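Local coordinates for esterase (uncultured bacterium FLS12, PDB 4RGY), which is a low-temperature-active alkaline esterase of the alpha/beta-hydrolase clan, from a marine sediment metagenome, that hydrolyses ester bonds, at residues Gly129-Glu141 and Ser187-Ala199. Residues are numbered along the deposited sequence; the frame is centred on the assembly and turned at random.
Sequences GYGALKLGMRHPE and SDHDLFALAERMA
M137 and L191 interlock as reciprocal knobs into holes where helices 129-138 and 191-199 run side by side, their axes 9.7 Å apart and inclined by 32°. M137 settles among L191, L194, A195 and M198; its chain bends at the last torsion, bringing CE to 3.9 Å from L191 CD2 while SD lies over the backbone of A195. L191 in turn fills the hole formed by Y130, L133, K134 and M137, with CD1 3.7 Å from Y130 CD1 and CD2 against the backbone of K134. Toward the C-terminal end of helix 129-138, M198 CE lies 3.8 Å from M137 O and also meets the P140 ring.

Y130, its ring turned away from its backbone N (chi1 167°), sends its hydroxyl across to donate to H189 O at 2.6 Å, in the carbonyl plane and on a lone pair. Y130 OH also accepts from a water that is held by K134 NZ and H189 ND1; K134 NZ donates to Y86 O as well. R138 lies flat against the D188 carboxylate, the planes 7° apart, in a long salt bridge (R138 NH2 to D188 OD2, 3.9 Å) where no N-H points at the oxygen; NH1 adds a weak bond to D188 O, and a water accepts from NH1 and gives D188 OD1 a weak bond. Another water joins M137 O to R197 NH1.

Helix 127-138 starts within a GxSxG sequence, probably the nucleophile elbow of this fold. Its L135 packs on strand 120-125 and helix 95-110, whereas L191 and A195 of helix 191-200 lean on helix 219-232.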
loop_
_atom_site.group_PDB
_atom_site.type_symbol
_atom_site.label_atom_id
_atom_site.label_comp_id
_atom_site.label_asym_id
_atom_site.label_seq_id
_atom_site.Cartn_x
_atom_site.Cartn_y
_atom_site.Cartn_z
ATOM N N GLY A 129 5.310 -23.840 -6.723
ATOM C CA GLY A 129 4.913 -25.229 -6.540
ATOM C C GLY A 129 6.143 -26.078 -6.247
ATOM O O GLY A 129 6.121 -26.958 -5.377
ATOM N N TYR A 130 7.226 -25.809 -6.967
ATOM C CA TYR A 130 8.525 -26.398 -6.648
ATOM C C TYR A 130 8.912 -26.036 -5.205
ATOM O O TYR A 130 9.305 -26.885 -4.398
ATOM C CB TYR A 130 9.590 -25.884 -7.633
ATOM C CG TYR A 130 10.998 -26.203 -7.185
ATOM C CD1 TYR A 130 11.563 -27.442 -7.459
ATOM C CD2 TYR A 130 11.761 -25.274 -6.483
ATOM C CE1 TYR A 130 12.840 -27.759 -7.035
ATOM C CE2 TYR A 130 13.038 -25.578 -6.049
ATOM C CZ TYR A 130 13.579 -26.818 -6.337
ATOM O OH TYR A 130 14.846 -27.115 -5.906
ATOM N N GLY A 131 8.772 -24.757 -4.859
ATOM C CA GLY A 131 9.107 -24.324 -3.516
ATOM C C GLY A 131 8.266 -24.987 -2.435
ATOM O O GLY A 131 8.794 -25.345 -1.383
ATOM N N ALA A 132 6.967 -25.142 -2.685
ATOM C CA ALA A 132 6.070 -25.776 -1.720
ATOM C C ALA A 132 6.440 -27.236 -1.482
ATOM O O ALA A 132 6.499 -27.689 -0.335
ATOM C CB ALA A 132 4.626 -25.668 -2.185
ATOM N N LEU A 133 6.677 -27.980 -2.559
ATOM C CA LEU A 133 7.036 -29.385 -2.406
ATOM C C LEU A 133 8.436 -29.551 -1.813
ATOM O O LEU A 133 8.681 -30.491 -1.060
ATOM C CB LEU A 133 6.897 -30.147 -3.727
ATOM C CG LEU A 133 5.478 -30.248 -4.280
ATOM C CD1 LEU A 133 5.471 -31.113 -5.513
ATOM C CD2 LEU A 133 4.527 -30.806 -3.230
ATOM N N LYS A 134 9.348 -28.634 -2.127
ATOM C CA LYS A 134 10.654 -28.631 -1.482
ATOM C C LYS A 134 10.526 -28.442 0.033
ATOM O O LYS A 134 11.141 -29.166 0.818
ATOM C CB LYS A 134 11.557 -27.565 -2.102
ATOM C CG LYS A 134 12.976 -27.570 -1.562
ATOM C CD LYS A 134 13.787 -26.423 -2.168
ATOM C CE LYS A 134 15.150 -26.271 -1.517
ATOM N NZ LYS A 134 15.859 -25.026 -1.984
ATOM N N LEU A 135 9.716 -27.469 0.443
ATOM C CA LEU A 135 9.446 -27.261 1.862
ATOM C C LEU A 135 8.829 -28.498 2.507
ATOM O O LEU A 135 9.278 -28.935 3.570
ATOM C CB LEU A 135 8.534 -26.050 2.061
ATOM C CG LEU A 135 9.269 -24.710 1.932
ATOM C CD1 LEU A 135 8.251 -23.597 1.735
ATOM C CD2 LEU A 135 10.144 -24.409 3.149
ATOM N N GLY A 136 7.818 -29.074 1.861
ATOM C CA GLY A 136 7.123 -30.210 2.433
ATOM C C GLY A 136 8.011 -31.436 2.559
ATOM O O GLY A 136 7.880 -32.204 3.518
ATOM N N MET A 137 8.918 -31.621 1.606
ATOM C CA MET A 137 9.751 -32.820 1.594
ATOM C C MET A 137 11.097 -32.653 2.309
ATOM O O MET A 137 11.722 -33.646 2.708
ATOM C CB MET A 137 9.922 -33.343 0.164
ATOM C CG MET A 137 8.598 -33.804 -0.451
ATOM S SD MET A 137 8.838 -34.794 -1.939
ATOM C CE MET A 137 9.281 -33.540 -3.119
ATOM N N ARG A 138 11.554 -31.412 2.471
ATOM C CA ARG A 138 12.757 -31.145 3.259
ATOM C C ARG A 138 12.397 -30.996 4.727
ATOM O O ARG A 138 13.176 -31.372 5.609
ATOM C CB ARG A 138 13.488 -29.892 2.760
ATOM C CG ARG A 138 14.152 -30.046 1.398
ATOM C CD ARG A 138 15.526 -30.719 1.496
ATOM N NE ARG A 138 16.485 -29.833 2.154
ATOM C CZ ARG A 138 17.185 -28.890 1.527
ATOM N NH1 ARG A 138 17.060 -28.731 0.211
ATOM N NH2 ARG A 138 18.012 -28.109 2.217
ATOM N N HIS A 139 11.214 -30.448 4.990
ATOM C CA HIS A 139 10.767 -30.247 6.361
ATOM C C HIS A 139 9.381 -30.827 6.613
ATOM O O HIS A 139 8.461 -30.102 6.979
ATOM C CB HIS A 139 10.795 -28.758 6.698
ATOM C CG HIS A 139 12.175 -28.181 6.735
ATOM N ND1 HIS A 139 13.091 -28.503 7.716
ATOM C CD2 HIS A 139 12.807 -27.318 5.903
ATOM C CE1 HIS A 139 14.219 -27.853 7.493
ATOM N NE2 HIS A 139 14.072 -27.126 6.399
ATOM N N PRO A 140 9.230 -32.149 6.446
ATOM C CA PRO A 140 7.914 -32.765 6.625
ATOM C C PRO A 140 7.411 -32.629 8.058
ATOM O O PRO A 140 6.213 -32.768 8.298
ATOM C CB PRO A 140 8.172 -34.235 6.280
ATOM C CG PRO A 140 9.607 -34.439 6.547
ATOM C CD PRO A 140 10.273 -33.152 6.164
ATOM N N GLU A 141 8.317 -32.350 8.991
ATOM C CA GLU A 141 7.940 -32.163 10.386
ATOM C C GLU A 141 7.298 -30.793 10.645
ATOM O O GLU A 141 6.745 -30.564 11.722
ATOM C CB GLU A 141 9.148 -32.371 11.307
ATOM C CG GLU A 141 10.157 -31.216 11.345
ATOM C CD GLU A 141 11.115 -31.177 10.151
ATOM O OE1 GLU A 141 11.113 -32.123 9.330
ATOM O OE2 GLU A 141 11.892 -30.196 10.046
ATOM N N SER A 187 20.612 -34.192 -6.052
ATOM C CA SER A 187 20.944 -33.207 -5.030
ATOM C C SER A 187 19.733 -32.878 -4.165
ATOM O O SER A 187 18.613 -33.329 -4.439
ATOM C CB SER A 187 21.451 -31.927 -5.690
ATOM O OG SER A 187 20.378 -31.199 -6.278
ATOM N N ASP A 188 19.962 -32.103 -3.110
ATOM C CA ASP A 188 18.861 -31.686 -2.250
ATOM C C ASP A 188 17.917 -30.671 -2.907
ATOM O O ASP A 188 16.909 -30.299 -2.305
ATOM C CB ASP A 188 19.354 -31.196 -0.876
ATOM C CG ASP A 188 20.270 -29.993 -0.959
ATOM O OD1 ASP A 188 20.397 -29.377 -2.040
ATOM O OD2 ASP A 188 20.863 -29.662 0.087
ATOM N N HIS A 189 18.254 -30.239 -4.125
ATOM C CA HIS A 189 17.395 -29.360 -4.919
ATOM C C HIS A 189 16.392 -30.167 -5.739
ATOM O O HIS A 189 15.406 -29.639 -6.235
ATOM C CB HIS A 189 18.199 -28.517 -5.916
ATOM C CG HIS A 189 19.342 -27.757 -5.321
ATOM N ND1 HIS A 189 19.187 -26.525 -4.728
ATOM C CD2 HIS A 189 20.667 -28.034 -5.280
ATOM C CE1 HIS A 189 20.366 -26.085 -4.323
ATOM N NE2 HIS A 189 21.281 -26.975 -4.657
ATOM N N ASP A 190 16.703 -31.443 -5.937
ATOM C CA ASP A 190 15.987 -32.295 -6.880
ATOM C C ASP A 190 14.795 -32.960 -6.212
ATOM O O ASP A 190 14.960 -33.851 -5.369
ATOM C CB ASP A 190 16.986 -33.336 -7.386
ATOM C CG ASP A 190 16.393 -34.332 -8.362
ATOM O OD1 ASP A 190 15.202 -34.242 -8.722
ATOM O OD2 ASP A 190 17.182 -35.212 -8.803
ATOM N N LEU A 191 13.591 -32.505 -6.559
ATOM C CA LEU A 191 12.372 -33.064 -5.959
ATOM C C LEU A 191 12.237 -34.569 -6.178
ATOM O O LEU A 191 11.623 -35.255 -5.356
ATOM C CB LEU A 191 11.110 -32.375 -6.487
ATOM C CG LEU A 191 10.972 -30.877 -6.259
ATOM C CD1 LEU A 191 9.612 -30.452 -6.768
ATOM C CD2 LEU A 191 11.125 -30.547 -4.787
ATOM N N PHE A 192 12.802 -35.078 -7.271
ATOM C CA PHE A 192 12.739 -36.515 -7.533
ATOM C C PHE A 192 13.514 -37.278 -6.461
ATOM O O PHE A 192 13.043 -38.298 -5.958
ATOM C CB PHE A 192 13.258 -36.844 -8.934
ATOM C CG PHE A 192 12.340 -36.418 -10.042
ATOM C CD1 PHE A 192 12.126 -35.066 -10.317
ATOM C CD2 PHE A 192 11.673 -37.366 -10.807
ATOM C CE1 PHE A 192 11.266 -34.670 -11.336
ATOM C CE2 PHE A 192 10.829 -36.982 -11.834
ATOM C CZ PHE A 192 10.622 -35.633 -12.103
ATOM N N ALA A 193 14.678 -36.757 -6.085
ATOM C CA ALA A 193 15.477 -37.347 -5.017
ATOM C C ALA A 193 14.798 -37.194 -3.665
ATOM O O ALA A 193 14.784 -38.124 -2.849
ATOM C CB ALA A 193 16.877 -36.715 -4.988
ATOM N N LEU A 194 14.232 -36.016 -3.408
ATOM C CA LEU A 194 13.537 -35.790 -2.153
ATOM C C LEU A 194 12.357 -36.755 -2.000
ATOM O O LEU A 194 12.101 -37.257 -0.901
ATOM C CB LEU A 194 13.075 -34.333 -2.038
ATOM C CG LEU A 194 14.201 -33.278 -2.035
ATOM C CD1 LEU A 194 13.600 -31.894 -1.907
ATOM C CD2 LEU A 194 15.222 -33.509 -0.928
ATOM N N ALA A 195 11.651 -37.017 -3.099
ATOM C CA ALA A 195 10.545 -37.964 -3.085
ATOM C C ALA A 195 11.031 -39.369 -2.719
ATOM O O ALA A 195 10.367 -40.081 -1.974
ATOM C CB ALA A 195 9.821 -37.961 -4.425
ATOM N N GLU A 196 12.198 -39.766 -3.218
ATOM C CA GLU A 196 12.776 -41.055 -2.826
ATOM C C GLU A 196 13.043 -41.135 -1.322
ATOM O O GLU A 196 12.842 -42.179 -0.695
ATOM C CB GLU A 196 14.049 -41.369 -3.627
ATOM C CG GLU A 196 13.797 -41.569 -5.115
ATOM C CD GLU A 196 14.927 -42.287 -5.815
ATOM O OE1 GLU A 196 15.330 -43.370 -5.342
ATOM O OE2 GLU A 196 15.417 -41.762 -6.837
ATOM N N ARG A 197 13.503 -40.034 -0.731
ATOM C CA ARG A 197 13.682 -40.003 0.718
ATOM C C ARG A 197 12.351 -40.220 1.422
ATOM O O ARG A 197 12.248 -41.023 2.352
ATOM C CB ARG A 197 14.243 -38.661 1.187
ATOM C CG ARG A 197 15.508 -38.208 0.504
ATOM C CD ARG A 197 15.894 -36.860 1.100
ATOM N NE ARG A 197 17.091 -36.305 0.489
ATOM C CZ ARG A 197 17.725 -35.220 0.928
ATOM N NH1 ARG A 197 17.263 -34.555 1.978
ATOM N NH2 ARG A 197 18.807 -34.797 0.298
ATOM N N MET A 198 11.330 -39.491 0.981
ATOM C CA MET A 198 10.029 -39.553 1.630
ATOM C C MET A 198 9.394 -40.937 1.550
ATOM O O MET A 198 8.729 -41.376 2.485
ATOM C CB MET A 198 9.086 -38.519 1.023
ATOM C CG MET A 198 7.795 -38.372 1.792
ATOM S SD MET A 198 7.563 -36.679 2.322
ATOM C CE MET A 198 9.203 -36.416 3.004
ATOM N N ALA A 199 9.615 -41.630 0.442
ATOM C CA ALA A 199 9.007 -42.937 0.227
ATOM C C ALA A 199 9.510 -43.968 1.237
ATOM O O ALA A 199 8.847 -44.977 1.488
ATOM C CB ALA A 199 9.275 -43.399 -1.177
HETATM O O HOH W 1 16.552 -25.388 -4.621
HETATM O O HOH W 2 14.509 -34.583 3.512
HETATM O O HOH W 3 18.518 -27.306 -1.765
#